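Local coordinates for protein Endonuclease/exonuclease/phosphatase (Leptotrichia buccalis C-1013-b, PDB 3TEB) that binds magnesium and probably acts as a hydrolase of the endonuclease/exonuclease/phosphatase family, perhaps cleaving nucleic acids as an endo- or exonuclease, at residues A39-N44 / F139-M144; Y77-S82 / G94-T99; F197-M202 / D229-N234. All coordinates share one frame; numbering follows the deposited sequence.

Interaction 1: A39-N44 / F139-M144; sequences AMQEVN and FYSCHM. With MG (magnesium ion), chain C.
Gln41 and His143 meet where strand 37-46 of one sheet faces strand 135-143 of the other. The short segments run nearly parallel, with axes 6.5 Å apart, and the backbones are bridged by side chains instead of ladder bonds. The first torsion of Gln41, with CG beside the backbone N (chi1 -52°), sets CG against the other strand, 3.3 Å from Cys142 O and 3.8 Å from His143 CB. A bend at chi2 (78°) then folds the amide back along its own strand toward Ser141. At the tip, Gln41 NE2 gives a weak hydrogen bond to Ser141 OG at 3.4 Å; a second weak bond goes to Thr8 OG1. Ser141 OG is itself also bonded to Ala96 O on strand 91-99, which neighbours strand 37-46.

One residue on, the chain turns a corner at Glu42, which with Val43 faces Gly94 in a G1 beta bulge. From there the Glu42 chain runs extended past His143, its CG 3.7 Å from His143 CE1, and the carboxylate and imidazole planes are nearly parallel, 3° apart. A water links the two segments: Glu42 N donates to it at 2.7 Å, while His143 ND1 lies 2.9 Å from it, also hydrogen-bonded.

Glu42 OE2 binds the magnesium ion at 1.8 Å and also takes a hydrogen bond from Asn10 ND2. Asp256, another magnesium-binding residue of this protein, lies close to Glu42. The chemistry thus changes along the interface, from a buried polar network at Ser141 to a metal site at its end. Two partners on one carboxylate oxygen, and a water on the backbone N of Glu42, are consistent with a metal ligand held in place by its second shell as well as by the bulge.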
# COMPACT_ATOMS: atom_id res chain seq x y z
N ALA A 39 4.69 -0.59 -0.11
CA ALA A 39 3.50 -0.15 0.61
C ALA A 39 2.58 -1.34 0.83
O ALA A 39 2.30 -2.09 -0.10
CB ALA A 39 2.80 0.97 -0.14
N MSE A 40 2.12 -1.55 2.06
CA MSE A 40 1.31 -2.71 2.40
C MSE A 40 0.04 -2.33 3.15
O MSE A 40 0.07 -1.44 4.03
CB MSE A 40 2.11 -3.68 3.23
CG MSE A 40 3.13 -4.43 2.44
SE MSE A 40 4.15 -5.61 3.60
CE MSE A 40 5.07 -4.23 4.63
N GLN A 41 -1.06 -2.99 2.79
CA GLN A 41 -2.33 -2.82 3.47
C GLN A 41 -2.82 -4.15 4.04
O GLN A 41 -2.32 -5.22 3.68
CB GLN A 41 -3.38 -2.24 2.52
CG GLN A 41 -2.95 -0.97 1.80
CD GLN A 41 -2.03 -1.26 0.62
OE1 GLN A 41 -2.24 -2.23 -0.12
NE2 GLN A 41 -1.00 -0.44 0.45
N GLU A 42 -3.82 -4.06 4.91
CA GLU A 42 -4.34 -5.23 5.63
C GLU A 42 -3.16 -5.97 6.29
O GLU A 42 -2.98 -7.17 6.12
CB GLU A 42 -5.24 -6.15 4.74
CG GLU A 42 -6.55 -5.51 4.18
CD GLU A 42 -7.63 -6.54 3.72
OE1 GLU A 42 -8.16 -7.30 4.56
OE2 GLU A 42 -7.98 -6.58 2.51
N VAL A 43 -2.33 -5.23 7.01
CA VAL A 43 -1.23 -5.81 7.76
C VAL A 43 -1.72 -6.02 9.18
O VAL A 43 -2.11 -5.06 9.84
CB VAL A 43 0.00 -4.88 7.78
CG1 VAL A 43 1.05 -5.39 8.73
CG2 VAL A 43 0.59 -4.75 6.39
N ASN A 44 -1.72 -7.27 9.65
CA ASN A 44 -2.37 -7.61 10.92
C ASN A 44 -1.41 -8.08 11.99
O ASN A 44 -0.34 -8.63 11.70
CB ASN A 44 -3.46 -8.68 10.73
CG ASN A 44 -4.53 -8.27 9.73
OD1 ASN A 44 -5.11 -7.19 9.81
ND2 ASN A 44 -4.82 -9.16 8.78
N PHE A 139 5.70 9.38 0.59
CA PHE A 139 5.04 8.14 0.19
C PHE A 139 3.91 7.83 1.16
O PHE A 139 4.09 7.92 2.37
CB PHE A 139 6.04 6.99 0.17
CG PHE A 139 7.02 7.08 -0.96
CD1 PHE A 139 6.71 6.57 -2.22
CD2 PHE A 139 8.27 7.66 -0.76
CE1 PHE A 139 7.63 6.66 -3.29
CE2 PHE A 139 9.20 7.75 -1.81
CZ PHE A 139 8.87 7.24 -3.08
N TYR A 140 2.73 7.49 0.65
CA TYR A 140 1.58 7.26 1.53
C TYR A 140 0.99 5.91 1.26
O TYR A 140 0.67 5.60 0.11
CB TYR A 140 0.50 8.32 1.31
CG TYR A 140 0.86 9.72 1.72
CD1 TYR A 140 0.32 10.28 2.88
CD2 TYR A 140 1.72 10.50 0.95
CE1 TYR A 140 0.64 11.58 3.27
CE2 TYR A 140 2.05 11.80 1.33
CZ TYR A 140 1.51 12.34 2.48
OH TYR A 140 1.83 13.63 2.86
N SER A 141 0.83 5.10 2.30
CA SER A 141 0.21 3.78 2.18
C SER A 141 -1.26 3.87 2.59
O SER A 141 -1.56 4.21 3.73
CB SER A 141 0.94 2.77 3.06
OG SER A 141 0.47 1.46 2.81
N CYS A 142 -2.16 3.59 1.66
CA CYS A 142 -3.58 3.87 1.87
C CYS A 142 -4.43 2.65 1.67
O CYS A 142 -4.17 1.86 0.76
CB CYS A 142 -4.09 4.91 0.90
SG CYS A 142 -2.90 6.17 0.50
N HIS A 143 -5.45 2.53 2.51
CA HIS A 143 -6.48 1.53 2.34
C HIS A 143 -7.84 2.14 2.66
O HIS A 143 -8.21 2.28 3.83
CB HIS A 143 -6.20 0.29 3.19
CG HIS A 143 -7.23 -0.78 3.06
ND1 HIS A 143 -7.63 -1.55 4.12
CD2 HIS A 143 -7.97 -1.17 2.00
CE1 HIS A 143 -8.56 -2.40 3.70
NE2 HIS A 143 -8.78 -2.19 2.42
N MSE A 144 -8.57 2.49 1.60
CA MSE A 144 -9.80 3.28 1.70
C MSE A 144 -11.04 2.43 1.81
O MSE A 144 -11.00 1.23 1.54
CB MSE A 144 -9.95 4.20 0.48
CG MSE A 144 -8.67 4.90 0.05
SE MSE A 144 -7.95 6.15 1.37
CE MSE A 144 -9.38 7.47 1.30
MG MG C . -9.12 -7.84 1.95
O HOH W 1 -5.35 -2.01 5.81

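Interaction 2: Y77-S82 / G94-T99; sequences YYLHWS and GVAVIT
Leu79 turns its CG anti to the backbone N (chi1 163°), and Ile98 places CG1 beside its own N; together these torsions carry two methyl ends into contact. Leu79 CD1 lies 3.6 Å from Ile98 CD1 and, two residues earlier in Ile98's strand, 3.9 Å from Ala96 CB. Trp81 uses the same first rotamer (chi1 176°), which lays the pyrrole side of its indole across strand 91-99. Its CD1 comes within 3.9 Å of Ala96 CB, the methyl sitting at the ring edge in the indole plane, and the ring continues toward Gly94, where NE1 is 3.9 Å from the bare CA.

The side chains of Leu79, Trp81, Ala96 and Ile98 share one face of the sheet. On the reverse face His80 pairs with Val97 and Tyr78 with Thr99, and the imidazole reaches diagonally, His80 NE2 to Thr99 CG2 at 4.2 Å. The hydroxyl of Thr99 takes no part across the pair; it bonds to Asp36 O and His101 N.

Six backbone hydrogen bonds fix the register, two for each of the pairs Tyr78–Thr99, His80–Val97 and Ser82–Val95. In the central pair His80 N donates to Val97 O at 3.0 Å and Val97 N to His80 O at 2.9 Å. Leu79–Ile98 and Trp81–Ala96 are the non-hydrogen-bonded pairs between them, and the strand directions differ by 165°, a modest twist from antiparallel.

Helix 61-69 covers the Leu79 and Ile98 face, whereas His80, Ser82 and Val95 look toward strand 124-132 of the second sheet. This is a regular antiparallel beta hairpin at the margin of one sheet, layered between helix and opposing sheet as in the two-sheet sandwich of the DNase I-like fold.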
# COMPACT_ATOMS: atom_id res chain seq x y z
N TYR A 77 16.47 -2.98 5.60
CA TYR A 77 15.13 -2.47 5.38
C TYR A 77 14.51 -1.90 6.65
O TYR A 77 14.81 -2.34 7.76
CB TYR A 77 14.26 -3.55 4.75
CG TYR A 77 14.37 -3.58 3.24
CD1 TYR A 77 15.40 -4.27 2.61
CD2 TYR A 77 13.45 -2.90 2.45
CE1 TYR A 77 15.49 -4.29 1.22
CE2 TYR A 77 13.53 -2.92 1.06
CZ TYR A 77 14.55 -3.61 0.46
OH TYR A 77 14.63 -3.61 -0.91
N TYR A 78 13.67 -0.88 6.50
CA TYR A 78 13.08 -0.27 7.68
C TYR A 78 11.57 -0.35 7.63
O TYR A 78 10.96 -0.26 6.57
CB TYR A 78 13.58 1.17 7.85
CG TYR A 78 15.09 1.31 7.70
CD1 TYR A 78 15.96 0.74 8.63
CD2 TYR A 78 15.64 1.98 6.60
CE1 TYR A 78 17.34 0.85 8.48
CE2 TYR A 78 17.03 2.10 6.44
CZ TYR A 78 17.88 1.53 7.39
OH TYR A 78 19.25 1.64 7.25
N LEU A 79 10.96 -0.59 8.79
CA LEU A 79 9.53 -0.82 8.88
C LEU A 79 8.82 0.32 9.61
O LEU A 79 9.24 0.73 10.69
CB LEU A 79 9.26 -2.13 9.62
CG LEU A 79 7.83 -2.34 10.15
CD1 LEU A 79 6.79 -2.40 9.03
CD2 LEU A 79 7.76 -3.57 11.00
N HIS A 80 7.73 0.80 9.02
CA HIS A 80 6.87 1.77 9.70
C HIS A 80 5.44 1.31 9.57
O HIS A 80 4.96 1.09 8.46
CB HIS A 80 7.06 3.16 9.10
CG HIS A 80 8.49 3.51 8.87
ND1 HIS A 80 9.27 4.14 9.82
CD2 HIS A 80 9.31 3.28 7.81
CE1 HIS A 80 10.49 4.31 9.34
NE2 HIS A 80 10.54 3.79 8.12
N TRP A 81 4.78 1.14 10.71
CA TRP A 81 3.47 0.53 10.73
C TRP A 81 2.54 1.34 11.58
O TRP A 81 2.97 2.02 12.50
CB TRP A 81 3.57 -0.90 11.29
CG TRP A 81 2.23 -1.63 11.44
CD1 TRP A 81 1.55 -2.33 10.47
CD2 TRP A 81 1.44 -1.72 12.62
NE1 TRP A 81 0.38 -2.85 10.99
CE2 TRP A 81 0.28 -2.49 12.30
CE3 TRP A 81 1.58 -1.23 13.91
CZ2 TRP A 81 -0.71 -2.77 13.22
CZ3 TRP A 81 0.60 -1.50 14.83
CH2 TRP A 81 -0.54 -2.28 14.48
N SER A 82 1.26 1.25 11.27
CA SER A 82 0.28 1.93 12.08
C SER A 82 -1.02 1.17 12.13
O SER A 82 -1.51 0.72 11.10
CB SER A 82 0.03 3.32 11.53
OG SER A 82 -0.71 4.09 12.46
N GLY A 94 -3.86 -2.72 10.09
CA GLY A 94 -3.14 -1.49 9.85
C GLY A 94 -2.51 -1.47 8.48
O GLY A 94 -2.80 -2.32 7.65
N VAL A 95 -1.66 -0.49 8.24
CA VAL A 95 -0.94 -0.40 6.99
C VAL A 95 0.51 -0.26 7.33
O VAL A 95 0.83 0.08 8.47
CB VAL A 95 -1.39 0.81 6.14
CG1 VAL A 95 -2.77 0.56 5.54
CG2 VAL A 95 -1.40 2.08 6.96
N ALA A 96 1.39 -0.54 6.37
CA ALA A 96 2.81 -0.37 6.63
C ALA A 96 3.55 0.12 5.40
O ALA A 96 3.01 0.13 4.29
CB ALA A 96 3.41 -1.64 7.15
N VAL A 97 4.79 0.55 5.61
CA VAL A 97 5.69 0.88 4.53
C VAL A 97 7.03 0.27 4.91
O VAL A 97 7.48 0.42 6.04
CB VAL A 97 5.90 2.40 4.39
CG1 VAL A 97 6.91 2.69 3.31
CG2 VAL A 97 4.59 3.12 4.09
N ILE A 98 7.65 -0.44 3.98
CA ILE A 98 9.04 -0.87 4.16
C ILE A 98 9.92 -0.05 3.23
O ILE A 98 9.50 0.31 2.13
CB ILE A 98 9.24 -2.35 3.80
CG1 ILE A 98 8.26 -3.27 4.55
CG2 ILE A 98 10.68 -2.76 4.04
CD1 ILE A 98 8.53 -3.44 6.04
N THR A 99 11.14 0.26 3.66
CA THR A 99 12.02 1.01 2.78
C THR A 99 13.49 0.69 2.92
O THR A 99 13.96 0.38 4.01
CB THR A 99 11.75 2.56 2.83
OG1 THR A 99 12.62 3.23 1.91
CG2 THR A 99 11.91 3.15 4.23

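Interaction 3: F197-M202 / D229-N234; sequences FDTYVM and DYIFSN
Asp198 lies against Phe232, its partner in an antiparallel non-hydrogen-bonded pair. Its CB is 4.0 Å from Phe232 CE1, and CG, anti to the backbone N (chi1 180°), stays beside the same ring carbon at 4.1 Å. The carboxylate is turned 66° from the plane of that ring. OD1 comes 4.0 Å from Tyr230 CD1, but its strong partners are Arg227, in a salt bridge, and the hydroxyl of Tyr188. OD2, 4.0 Å from Ile231 O, accepts from Tyr200 N at 3.0 Å, approached from above the carboxylate plane. Asp198 is the N-cap of the short, weakly bonded helix 199-202, and this is its capping bond, made where strand 197-198 leaves the edge of strand 225-233.

Thr199 holds the departure point. Ile231 O accepts twice from it, from Thr199 N at 3.1 Å and from Thr199 OG1 at 2.9 Å; a chi1 of 63° swings the hydroxyl between backbone N and carbonyl carbon, onto that same oxygen. Before the cap, Phe197 and Ser233 exchange two backbone bonds, one of them Phe197 N to Ser233 O at 2.7 Å, and Ser233 O also lies in plane at the edge of the Phe197 ring.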
# COMPACT_ATOMS: atom_id res chain seq x y z
N PHE A 197 -2.74 11.99 -10.40
CA PHE A 197 -2.35 11.34 -11.64
C PHE A 197 -2.11 9.85 -11.39
O PHE A 197 -1.48 9.46 -10.41
CB PHE A 197 -1.09 12.00 -12.22
CG PHE A 197 -1.27 13.47 -12.54
CD1 PHE A 197 -1.58 13.88 -13.83
CD2 PHE A 197 -1.11 14.44 -11.55
CE1 PHE A 197 -1.74 15.23 -14.14
CE2 PHE A 197 -1.28 15.80 -11.85
CZ PHE A 197 -1.59 16.19 -13.14
N ASP A 198 -2.60 9.02 -12.29
CA ASP A 198 -2.55 7.57 -12.15
C ASP A 198 -1.38 6.99 -12.94
O ASP A 198 -1.40 7.02 -14.17
CB ASP A 198 -3.88 7.00 -12.66
CG ASP A 198 -3.96 5.49 -12.56
OD1 ASP A 198 -5.05 4.98 -12.86
OD2 ASP A 198 -2.97 4.82 -12.19
N THR A 199 -0.39 6.44 -12.23
CA THR A 199 0.82 5.91 -12.89
C THR A 199 0.56 4.79 -13.88
O THR A 199 1.34 4.60 -14.81
CB THR A 199 1.89 5.45 -11.90
OG1 THR A 199 1.38 4.36 -11.13
CG2 THR A 199 2.29 6.57 -10.99
N TYR A 200 -0.52 4.04 -13.68
CA TYR A 200 -0.91 3.04 -14.67
C TYR A 200 -1.12 3.70 -16.03
O TYR A 200 -0.54 3.28 -17.03
CB TYR A 200 -2.15 2.24 -14.23
CG TYR A 200 -2.58 1.24 -15.29
CD1 TYR A 200 -1.83 0.09 -15.54
CD2 TYR A 200 -3.71 1.47 -16.08
CE1 TYR A 200 -2.21 -0.81 -16.53
CE2 TYR A 200 -4.10 0.56 -17.07
CZ TYR A 200 -3.35 -0.57 -17.29
OH TYR A 200 -3.72 -1.47 -18.26
N VAL A 201 -1.95 4.75 -16.05
CA VAL A 201 -2.27 5.47 -17.28
C VAL A 201 -1.02 6.13 -17.88
O VAL A 201 -0.77 6.03 -19.08
CB VAL A 201 -3.37 6.54 -17.03
CG1 VAL A 201 -3.78 7.23 -18.34
CG2 VAL A 201 -4.59 5.92 -16.31
N MSE A 202 -0.23 6.77 -17.03
CA MSE A 202 0.98 7.47 -17.45
C MSE A 202 2.11 6.57 -17.93
O MSE A 202 3.06 7.06 -18.53
CB MSE A 202 1.51 8.34 -16.31
CG MSE A 202 0.77 9.65 -16.10
SE MSE A 202 1.67 10.72 -14.76
CE MSE A 202 1.51 9.56 -13.22
N ASP A 229 -6.53 -1.59 -6.86
CA ASP A 229 -5.31 -1.08 -6.25
C ASP A 229 -4.65 -0.08 -7.19
O ASP A 229 -4.74 -0.22 -8.42
CB ASP A 229 -4.35 -2.23 -5.96
CG ASP A 229 -4.93 -3.27 -4.99
OD1 ASP A 229 -5.76 -4.12 -5.41
OD2 ASP A 229 -4.52 -3.26 -3.80
N TYR A 230 -3.99 0.93 -6.64
CA TYR A 230 -3.37 1.97 -7.47
C TYR A 230 -2.07 2.52 -6.92
O TYR A 230 -1.72 2.30 -5.77
CB TYR A 230 -4.31 3.15 -7.64
CG TYR A 230 -5.67 2.84 -8.20
CD1 TYR A 230 -5.91 2.90 -9.56
CD2 TYR A 230 -6.73 2.50 -7.35
CE1 TYR A 230 -7.17 2.62 -10.08
CE2 TYR A 230 -7.99 2.23 -7.85
CZ TYR A 230 -8.20 2.29 -9.22
OH TYR A 230 -9.45 2.02 -9.72
N ILE A 231 -1.37 3.25 -7.78
CA ILE A 231 -0.31 4.14 -7.36
C ILE A 231 -0.56 5.51 -8.02
O ILE A 231 -0.37 5.67 -9.23
CB ILE A 231 1.08 3.54 -7.65
CG1 ILE A 231 1.35 2.41 -6.65
CG2 ILE A 231 2.17 4.59 -7.49
CD1 ILE A 231 2.36 1.43 -7.12
N PHE A 232 -1.02 6.46 -7.22
CA PHE A 232 -1.32 7.81 -7.68
C PHE A 232 -0.16 8.75 -7.37
O PHE A 232 0.69 8.45 -6.53
CB PHE A 232 -2.58 8.36 -7.01
CG PHE A 232 -3.83 7.61 -7.35
CD1 PHE A 232 -4.33 7.60 -8.65
CD2 PHE A 232 -4.53 6.93 -6.37
CE1 PHE A 232 -5.49 6.90 -8.97
CE2 PHE A 232 -5.70 6.23 -6.68
CZ PHE A 232 -6.17 6.22 -7.98
N SER A 233 -0.18 9.90 -8.02
CA SER A 233 0.86 10.90 -7.91
C SER A 233 0.18 12.27 -7.90
O SER A 233 -0.87 12.43 -8.52
CB SER A 233 1.77 10.78 -9.13
OG SER A 233 2.96 11.52 -8.96
N ASN A 234 0.76 13.25 -7.20
CA ASN A 234 0.21 14.62 -7.20
C ASN A 234 0.80 15.46 -8.30
O ASN A 234 0.38 16.60 -8.52
CB ASN A 234 0.43 15.31 -5.85
CG ASN A 234 1.90 15.53 -5.53
OD1 ASN A 234 2.77 14.78 -5.99
ND2 ASN A 234 2.18 16.54 -4.73

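Overall arrangement
Interactions 1 and 2 share the sheet in which strands 37-46 and 91-99 are neighbours, and they touch directly: Met40 O lies 2.8 Å from Ala96 N. All three contacts are largely buried. Interaction 1, about 4 Å from the chain centre and with every touching residue buried, joins the two sheets by side chains and a water and ends at the metal. Interactions 2 and 3, centred about 10 and 13 Å out, each include partly exposed residues. Interaction 2 is backbone pairing within one sheet, with apolar packing on its helix-facing side. Interaction 3 shares the second sheet with strand 135-143, away from the metal site; its short ladder gives way to a capped helix.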